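Local coordinates for protein glycosyl hydrolase, family 38 (Enterococcus faecalis, PDB 5KBP) that probably hydrolyses alpha-mannosidic linkages in carbohydrates as a metal-binding glycosyl hydrolase of family 38, at residues L677-M682 with D743-V748; M682-H687 with V719-Q724. All blocks are in the same frame, centred on the assembly; numbering follows the deposited sequence.

Contact 1 of 2, residues L677-M682 with D743-V748; sequences LFPTGM and DGTIAV
Phe678 and Ile746 form the one antiparallel hydrogen-bonded pair joining strands 677-679 and 745-748. Phe678 N gives its hydrogen to Ile746 O at 2.7 Å, and Ile746 N returns one to Phe678 O at 3.0 Å. The two side chains leave the sheet on the same face, both with CG or CG1 anti to their own carbonyl carbon. That torsion (chi1 -66° in Phe678) sets the ring beside its backbone N, with Ile746 O lying at the ring edge near its plane. Ile730 of the facing strand 727-732 touches both of these side chains.

On the other face Leu677, Thr745, Pro679 and Ala747 come together. Thr745 splits its branches between two neighbours: the methyl CG2 packs on Leu677 CG at 3.8 Å, while OG1 lies alongside Pro679, 3.6 Å from its CA, and also turns to the carboxylate of Asp743, to which it is hydrogen-bonded. Leu677 reaches on with CD1 to the methyl of Ala747.

Next along the chain, Thr680 adds a bond from its side chain. Its OG1 stands between backbone N and carbonyl carbon (chi1 63°) and donates to Gly744 O at 2.6 Å from above the carbonyl plane, about 40° out of it. The same rotation turns CG2 toward Ile746, whose side chain it meets at about a right angle, 3.8 Å from CG1. Gly744, with a positive phi, puts its CA against Met682 O at 3.5 Å, a CA-H...O contact.

This is an antiparallel strand pairing within one sheet of the beta-sandwich of the family 38 C-terminal domain, related to galactose mutarotase; Phe678 and Ile746 are turned toward strand 727-732 of the other sheet.

Contact 2 of 2, residues M682-H687 with V719-Q724; sequences MVTETH and VNVHDQ
Met682 lays its side chain along Val721, the two sliding past each other in opposite directions, with CG 4.2 Å from Val721 CG1. Beyond CG the methionine is fully extended, which carries its methyl CE to Val721 O at 3.3 Å and on toward the CA of His722. On the way SD passes Asp723, whose side chain it crosses at about a right angle, OD2 being 3.6 Å from the sulfur. This is a packing contact: the polar partners of that carboxylate are Lys726 NZ, in a salt bridge to OD2, and Asn725 N, bonded to OD1.

Val721 is shared between the two ends of segment 682-687. While CG1 faces Met682, CG2 meets His687 CB at 3.9 Å. That CB also sits 3.5 Å from Asn720 O. With CG between backbone N and carbonyl carbon (chi1 68°), the His687 ring passes Val719 obliquely, and its rotation is fixed at both nitrogens, ND1 by Asn700 OD1 and NE2 by Tyr738 OH.

Between them Thr684 turns its methyl CG2 to the backbone of the partner strand, 3.6 Å from His722 O. Its OG1 points back into its own segment and donates to Thr686 O at 2.7 Å, tying the loop just as strand 686-690 begins. Along the partner strand, His722 ND1 bonds to Asn720 OD1 at 2.7 Å, an N-H that bridges two residues of the same strand.

No hydrogen bond joins the two segments directly, but Asn720 makes a backbone hydrogen bond with Glu688, one residue beyond the segment. Here strand 686-690 begins beside strand 718-722, and the loop leading into it packs over the end of that strand, in one of the two layers of the C-terminal beta-sandwich.

How the contacts relate
Both contacts are largely buried, their centres about 10 Å apart, but they belong to different layers. Contact 1 lies in the sheet holding strands 672-679 and 745-753; contact 2 lies in the sheet holding strands 686-690 and 718-722. The chain passes between them through a short loop, and Met682 in that loop takes part in both, by its carbonyl in contact 1 and its side chain in contact 2. Contact 1 is held by two backbone bonds and one from the Thr680 hydroxyl; contact 2 has no hydrogen bond across it and rests on packing of side chains against side chains and backbone. The layers meet where Ile746 CG2 packs against Val719 CG1 (3.7 Å).

Contact 1 of 2, residues L677-M682 with D743-V748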
ATOM      1  N   LEU A 677       2.479 -34.518   2.461  1.00 53.83           N
ATOM      2  CA  LEU A 677       3.162 -35.615   1.790  1.00 57.70           C
ATOM      3  C   LEU A 677       2.173 -36.459   0.998  1.00 64.73           C
ATOM      4  O   LEU A 677       1.035 -36.674   1.431  1.00 65.30           O
ATOM      5  CB  LEU A 677       3.904 -36.494   2.802  1.00 57.86           C
ATOM      6  CG  LEU A 677       5.358 -36.146   3.143  1.00 58.29           C
ATOM      7  CD1 LEU A 677       5.526 -34.671   3.486  1.00 59.69           C
ATOM      8  CD2 LEU A 677       5.855 -37.019   4.287  1.00 42.93           C
ATOM      9  N   PHE A 678       2.617 -36.938  -0.163  1.00 59.84           N
ATOM     10  CA  PHE A 678       1.813 -37.813  -1.016  1.00 53.28           C
ATOM     11  C   PHE A 678       2.690 -38.940  -1.537  1.00 55.37           C
ATOM     12  O   PHE A 678       3.279 -38.838  -2.622  1.00 61.10           O
ATOM     13  CB  PHE A 678       1.183 -37.042  -2.177  1.00 50.44           C
ATOM     14  CG  PHE A 678       0.158 -36.035  -1.753  1.00 53.64           C
ATOM     15  CD1 PHE A 678      -1.141 -36.427  -1.470  1.00 55.20           C
ATOM     16  CD2 PHE A 678       0.485 -34.694  -1.650  1.00 50.95           C
ATOM     17  CE1 PHE A 678      -2.091 -35.503  -1.084  1.00 46.87           C
ATOM     18  CE2 PHE A 678      -0.460 -33.763  -1.265  1.00 50.85           C
ATOM     19  CZ  PHE A 678      -1.749 -34.169  -0.980  1.00 47.62           C
ATOM     20  N   PRO A 679       2.811 -40.033  -0.786  1.00 51.31           N
ATOM     21  CA  PRO A 679       3.591 -41.183  -1.269  1.00 53.06           C
ATOM     22  C   PRO A 679       2.943 -41.805  -2.497  1.00 56.64           C
ATOM     23  O   PRO A 679       1.826 -42.326  -2.437  1.00 65.31           O
ATOM     24  CB  PRO A 679       3.583 -42.142  -0.071  1.00 50.59           C
ATOM     25  CG  PRO A 679       3.292 -41.279   1.111  1.00 51.08           C
ATOM     26  CD  PRO A 679       2.364 -40.217   0.605  1.00 48.16           C
ATOM     27  N   THR A 680       3.660 -41.750  -3.621  1.00 59.84           N
ATOM     28  CA  THR A 680       3.155 -42.322  -4.864  1.00 62.64           C
ATOM     29  C   THR A 680       3.355 -43.830  -4.939  1.00 61.27           C
ATOM     30  O   THR A 680       2.611 -44.504  -5.661  1.00 64.53           O
ATOM     31  CB  THR A 680       3.831 -41.660  -6.068  1.00 59.48           C
ATOM     32  OG1 THR A 680       5.238 -41.935  -6.042  1.00 66.60           O
ATOM     33  CG2 THR A 680       3.613 -40.153  -6.040  1.00 58.41           C
ATOM     34  N   GLY A 681       4.335 -44.369  -4.220  1.00 58.28           N
ATOM     35  CA  GLY A 681       4.580 -45.796  -4.223  1.00 57.51           C
ATOM     36  C   GLY A 681       5.427 -46.301  -5.367  1.00 65.03           C
ATOM     37  O   GLY A 681       5.569 -47.520  -5.517  1.00 70.23           O
ATOM     38  N   MET A 682       5.996 -45.411  -6.177  1.00 68.17           N
ATOM     39  CA  MET A 682       6.823 -45.810  -7.308  1.00 72.79           C
ATOM     40  C   MET A 682       8.077 -44.950  -7.348  1.00 76.55           C
ATOM     41  O   MET A 682       7.997 -43.723  -7.236  1.00 79.06           O
ATOM     42  CB  MET A 682       6.050 -45.696  -8.626  1.00 71.63           C
ATOM     43  CG  MET A 682       5.066 -44.541  -8.671  1.00 69.97           C
ATOM     44  SD  MET A 682       3.917 -44.673 -10.056  1.00 67.80           S
ATOM     45  CE  MET A 682       2.742 -43.392  -9.633  1.00 57.57           C
ATOM     46  N   ASP A 743      11.753 -42.125  -2.093  1.00 55.76           N
ATOM     47  CA  ASP A 743      10.794 -43.210  -2.233  1.00 63.38           C
ATOM     48  C   ASP A 743       9.591 -42.823  -3.091  1.00 64.55           C
ATOM     49  O   ASP A 743       8.547 -43.480  -3.011  1.00 63.42           O
ATOM     50  CB  ASP A 743      10.337 -43.695  -0.852  1.00 73.08           C
ATOM     51  CG  ASP A 743       9.812 -42.571   0.021  1.00 79.02           C
ATOM     52  OD1 ASP A 743       8.902 -41.842  -0.420  1.00 79.97           O
ATOM     53  OD2 ASP A 743      10.313 -42.416   1.155  1.00 84.16           O
ATOM     54  N   GLY A 744       9.717 -41.776  -3.903  1.00 65.48           N
ATOM     55  CA  GLY A 744       8.633 -41.338  -4.756  1.00 57.66           C
ATOM     56  C   GLY A 744       7.600 -40.460  -4.089  1.00 49.19           C
ATOM     57  O   GLY A 744       6.590 -40.132  -4.721  1.00 54.57           O
ATOM     58  N   THR A 745       7.818 -40.062  -2.840  1.00 53.86           N
ATOM     59  CA  THR A 745       6.852 -39.228  -2.136  1.00 57.58           C
ATOM     60  C   THR A 745       6.905 -37.800  -2.660  1.00 56.07           C
ATOM     61  O   THR A 745       7.967 -37.171  -2.668  1.00 49.98           O
ATOM     62  CB  THR A 745       7.127 -39.249  -0.636  1.00 53.08           C
ATOM     63  OG1 THR A 745       6.913 -40.573  -0.130  1.00 61.94           O
ATOM     64  CG2 THR A 745       6.208 -38.272   0.088  1.00 43.89           C
ATOM     65  N   ILE A 746       5.759 -37.292  -3.103  1.00 56.55           N
ATOM     66  CA  ILE A 746       5.639 -35.886  -3.473  1.00 54.27           C
ATOM     67  C   ILE A 746       5.346 -35.087  -2.210  1.00 53.99           C
ATOM     68  O   ILE A 746       4.334 -35.316  -1.541  1.00 57.55           O
ATOM     69  CB  ILE A 746       4.540 -35.676  -4.523  1.00 51.82           C
ATOM     70  CG1 ILE A 746       4.800 -36.551  -5.751  1.00 49.85           C
ATOM     71  CG2 ILE A 746       4.466 -34.213  -4.920  1.00 42.76           C
ATOM     72  CD1 ILE A 746       3.737 -36.421  -6.818  1.00 49.32           C
ATOM     73  N   ALA A 747       6.232 -34.154  -1.881  1.00 51.88           N
ATOM     74  CA  ALA A 747       6.082 -33.301  -0.708  1.00 49.28           C
ATOM     75  C   ALA A 747       5.884 -31.869  -1.185  1.00 51.66           C
ATOM     76  O   ALA A 747       6.799 -31.268  -1.760  1.00 50.60           O
ATOM     77  CB  ALA A 747       7.296 -33.415   0.211  1.00 44.25           C
ATOM     78  N   VAL A 748       4.692 -31.326  -0.953  1.00 53.70           N
ATOM     79  CA  VAL A 748       4.371 -29.949  -1.304  1.00 47.44           C
ATOM     80  C   VAL A 748       4.513 -29.091  -0.056  1.00 51.16           C
ATOM     81  O   VAL A 748       3.894 -29.375   0.977  1.00 54.15           O
ATOM     82  CB  VAL A 748       2.954 -29.834  -1.894  1.00 44.40           C
ATOM     83  CG1 VAL A 748       2.596 -28.373  -2.122  1.00 43.74           C
ATOM     84  CG2 VAL A 748       2.851 -30.623  -3.191  1.00 39.38           C
TER

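Contact 2 of 2, residues M682-H687 with V719-Q724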
ATOM      1  N   MET A 682       5.996 -45.411  -6.177  1.00 68.17           N
ATOM      2  CA  MET A 682       6.823 -45.810  -7.308  1.00 72.79           C
ATOM      3  C   MET A 682       8.077 -44.950  -7.348  1.00 76.55           C
ATOM      4  O   MET A 682       7.997 -43.723  -7.236  1.00 79.06           O
ATOM      5  CB  MET A 682       6.050 -45.696  -8.626  1.00 71.63           C
ATOM      6  CG  MET A 682       5.066 -44.541  -8.671  1.00 69.97           C
ATOM      7  SD  MET A 682       3.917 -44.673 -10.056  1.00 67.80           S
ATOM      8  CE  MET A 682       2.742 -43.392  -9.633  1.00 57.57           C
ATOM      9  N   VAL A 683       9.226 -45.599  -7.501  1.00 76.79           N
ATOM     10  CA  VAL A 683      10.517 -44.928  -7.585  1.00 77.72           C
ATOM     11  C   VAL A 683      10.911 -44.874  -9.055  1.00 73.27           C
ATOM     12  O   VAL A 683      11.290 -45.892  -9.645  1.00 71.73           O
ATOM     13  CB  VAL A 683      11.581 -45.643  -6.743  1.00 81.36           C
ATOM     14  CG1 VAL A 683      12.935 -44.972  -6.919  1.00 80.31           C
ATOM     15  CG2 VAL A 683      11.174 -45.658  -5.276  1.00 82.46           C
ATOM     16  N   THR A 684      10.825 -43.689  -9.648  1.00 67.44           N
ATOM     17  CA  THR A 684      11.113 -43.491 -11.060  1.00 71.90           C
ATOM     18  C   THR A 684      12.398 -42.691 -11.232  1.00 75.66           C
ATOM     19  O   THR A 684      12.946 -42.125 -10.281  1.00 73.07           O
ATOM     20  CB  THR A 684       9.950 -42.776 -11.757  1.00 72.47           C
ATOM     21  OG1 THR A 684       9.786 -41.469 -11.192  1.00 68.55           O
ATOM     22  CG2 THR A 684       8.660 -43.564 -11.581  1.00 75.05           C
ATOM     23  N   GLU A 685      12.878 -42.652 -12.476  1.00 75.55           N
ATOM     24  CA  GLU A 685      14.061 -41.861 -12.788  1.00 66.47           C
ATOM     25  C   GLU A 685      13.741 -40.377 -12.890  1.00 63.71           C
ATOM     26  O   GLU A 685      14.581 -39.541 -12.538  1.00 61.73           O
ATOM     27  CB  GLU A 685      14.693 -42.350 -14.093  1.00 62.08           C
ATOM     28  N   THR A 686      12.543 -40.031 -13.356  1.00 64.78           N
ATOM     29  CA  THR A 686      12.180 -38.642 -13.592  1.00 65.41           C
ATOM     30  C   THR A 686      10.782 -38.369 -13.056  1.00 58.26           C
ATOM     31  O   THR A 686      10.004 -39.286 -12.782  1.00 54.13           O
ATOM     32  CB  THR A 686      12.229 -38.287 -15.086  1.00 71.61           C
ATOM     33  OG1 THR A 686      11.422 -39.212 -15.824  1.00 69.67           O
ATOM     34  CG2 THR A 686      13.661 -38.329 -15.609  1.00 74.69           C
ATOM     35  N   HIS A 687      10.479 -37.080 -12.909  1.00 60.05           N
ATOM     36  CA  HIS A 687       9.140 -36.608 -12.593  1.00 60.12           C
ATOM     37  C   HIS A 687       8.848 -35.394 -13.463  1.00 60.85           C
ATOM     38  O   HIS A 687       9.735 -34.851 -14.127  1.00 61.85           O
ATOM     39  CB  HIS A 687       8.992 -36.269 -11.102  1.00 58.96           C
ATOM     40  CG  HIS A 687       9.785 -35.075 -10.670  1.00 54.80           C
ATOM     41  ND1 HIS A 687      11.087 -35.167 -10.227  1.00 55.00           N
ATOM     42  CD2 HIS A 687       9.459 -33.762 -10.609  1.00 54.13           C
ATOM     43  CE1 HIS A 687      11.530 -33.963  -9.914  1.00 55.57           C
ATOM     44  NE2 HIS A 687      10.562 -33.092 -10.136  1.00 54.18           N
ATOM     45  N   VAL A 719       2.385 -31.036 -10.100  1.00 54.57           N
ATOM     46  CA  VAL A 719       3.560 -31.896 -10.189  1.00 55.84           C
ATOM     47  C   VAL A 719       3.064 -33.333 -10.308  1.00 55.53           C
ATOM     48  O   VAL A 719       2.068 -33.708  -9.680  1.00 62.27           O
ATOM     49  CB  VAL A 719       4.496 -31.717  -8.973  1.00 54.37           C
ATOM     50  CG1 VAL A 719       3.737 -31.930  -7.674  1.00 56.46           C
ATOM     51  CG2 VAL A 719       5.677 -32.665  -9.063  1.00 51.01           C
ATOM     52  N   ASN A 720       3.746 -34.134 -11.127  1.00 52.23           N
ATOM     53  CA  ASN A 720       3.276 -35.471 -11.463  1.00 47.06           C
ATOM     54  C   ASN A 720       4.393 -36.494 -11.321  1.00 52.64           C
ATOM     55  O   ASN A 720       5.560 -36.200 -11.596  1.00 58.73           O
ATOM     56  CB  ASN A 720       2.714 -35.509 -12.890  1.00 42.94           C
ATOM     57  CG  ASN A 720       2.327 -36.907 -13.332  1.00 50.33           C
ATOM     58  OD1 ASN A 720       3.133 -37.631 -13.916  1.00 52.98           O
ATOM     59  ND2 ASN A 720       1.089 -37.295 -13.051  1.00 55.33           N
ATOM     60  N   VAL A 721       4.020 -37.698 -10.890  1.00 48.57           N
ATOM     61  CA  VAL A 721       4.909 -38.853 -10.833  1.00 48.54           C
ATOM     62  C   VAL A 721       4.156 -40.038 -11.418  1.00 55.73           C
ATOM     63  O   VAL A 721       3.041 -40.342 -10.981  1.00 67.82           O
ATOM     64  CB  VAL A 721       5.368 -39.158  -9.394  1.00 49.84           C
ATOM     65  CG1 VAL A 721       5.984 -40.545  -9.313  1.00 48.09           C
ATOM     66  CG2 VAL A 721       6.357 -38.105  -8.914  1.00 46.01           C
ATOM     67  N   HIS A 722       4.754 -40.701 -12.405  1.00 55.51           N
ATOM     68  CA  HIS A 722       4.065 -41.786 -13.086  1.00 62.54           C
ATOM     69  C   HIS A 722       5.073 -42.766 -13.665  1.00 64.35           C
ATOM     70  O   HIS A 722       6.224 -42.419 -13.941  1.00 60.32           O
ATOM     71  CB  HIS A 722       3.152 -41.257 -14.200  1.00 64.07           C
ATOM     72  CG  HIS A 722       3.891 -40.734 -15.392  1.00 65.67           C
ATOM     73  ND1 HIS A 722       4.314 -39.427 -15.492  1.00 68.00           N
ATOM     74  CD2 HIS A 722       4.282 -41.344 -16.537  1.00 67.90           C
ATOM     75  CE1 HIS A 722       4.934 -39.253 -16.646  1.00 68.32           C
ATOM     76  NE2 HIS A 722       4.928 -40.401 -17.299  1.00 67.85           N
ATOM     77  N   ASP A 723       4.618 -44.007 -13.842  1.00 62.96           N
ATOM     78  CA  ASP A 723       5.365 -45.000 -14.603  1.00 64.84           C
ATOM     79  C   ASP A 723       4.554 -45.415 -15.825  1.00 62.37           C
ATOM     80  O   ASP A 723       3.721 -44.644 -16.313  1.00 63.60           O
ATOM     81  CB  ASP A 723       5.721 -46.215 -13.738  1.00 66.38           C
ATOM     82  CG  ASP A 723       4.516 -46.813 -13.026  1.00 69.85           C
ATOM     83  OD1 ASP A 723       3.368 -46.555 -13.446  1.00 70.23           O
ATOM     84  OD2 ASP A 723       4.720 -47.555 -12.042  1.00 71.90           O
ATOM     85  N   GLN A 724       4.772 -46.634 -16.314  1.00 57.91           N
ATOM     86  CA  GLN A 724       4.094 -47.095 -17.519  1.00 58.72           C
ATOM     87  C   GLN A 724       2.659 -47.542 -17.274  1.00 64.74           C
ATOM     88  O   GLN A 724       1.960 -47.865 -18.241  1.00 71.09           O
ATOM     89  CB  GLN A 724       4.881 -48.243 -18.156  1.00 59.01           C
TER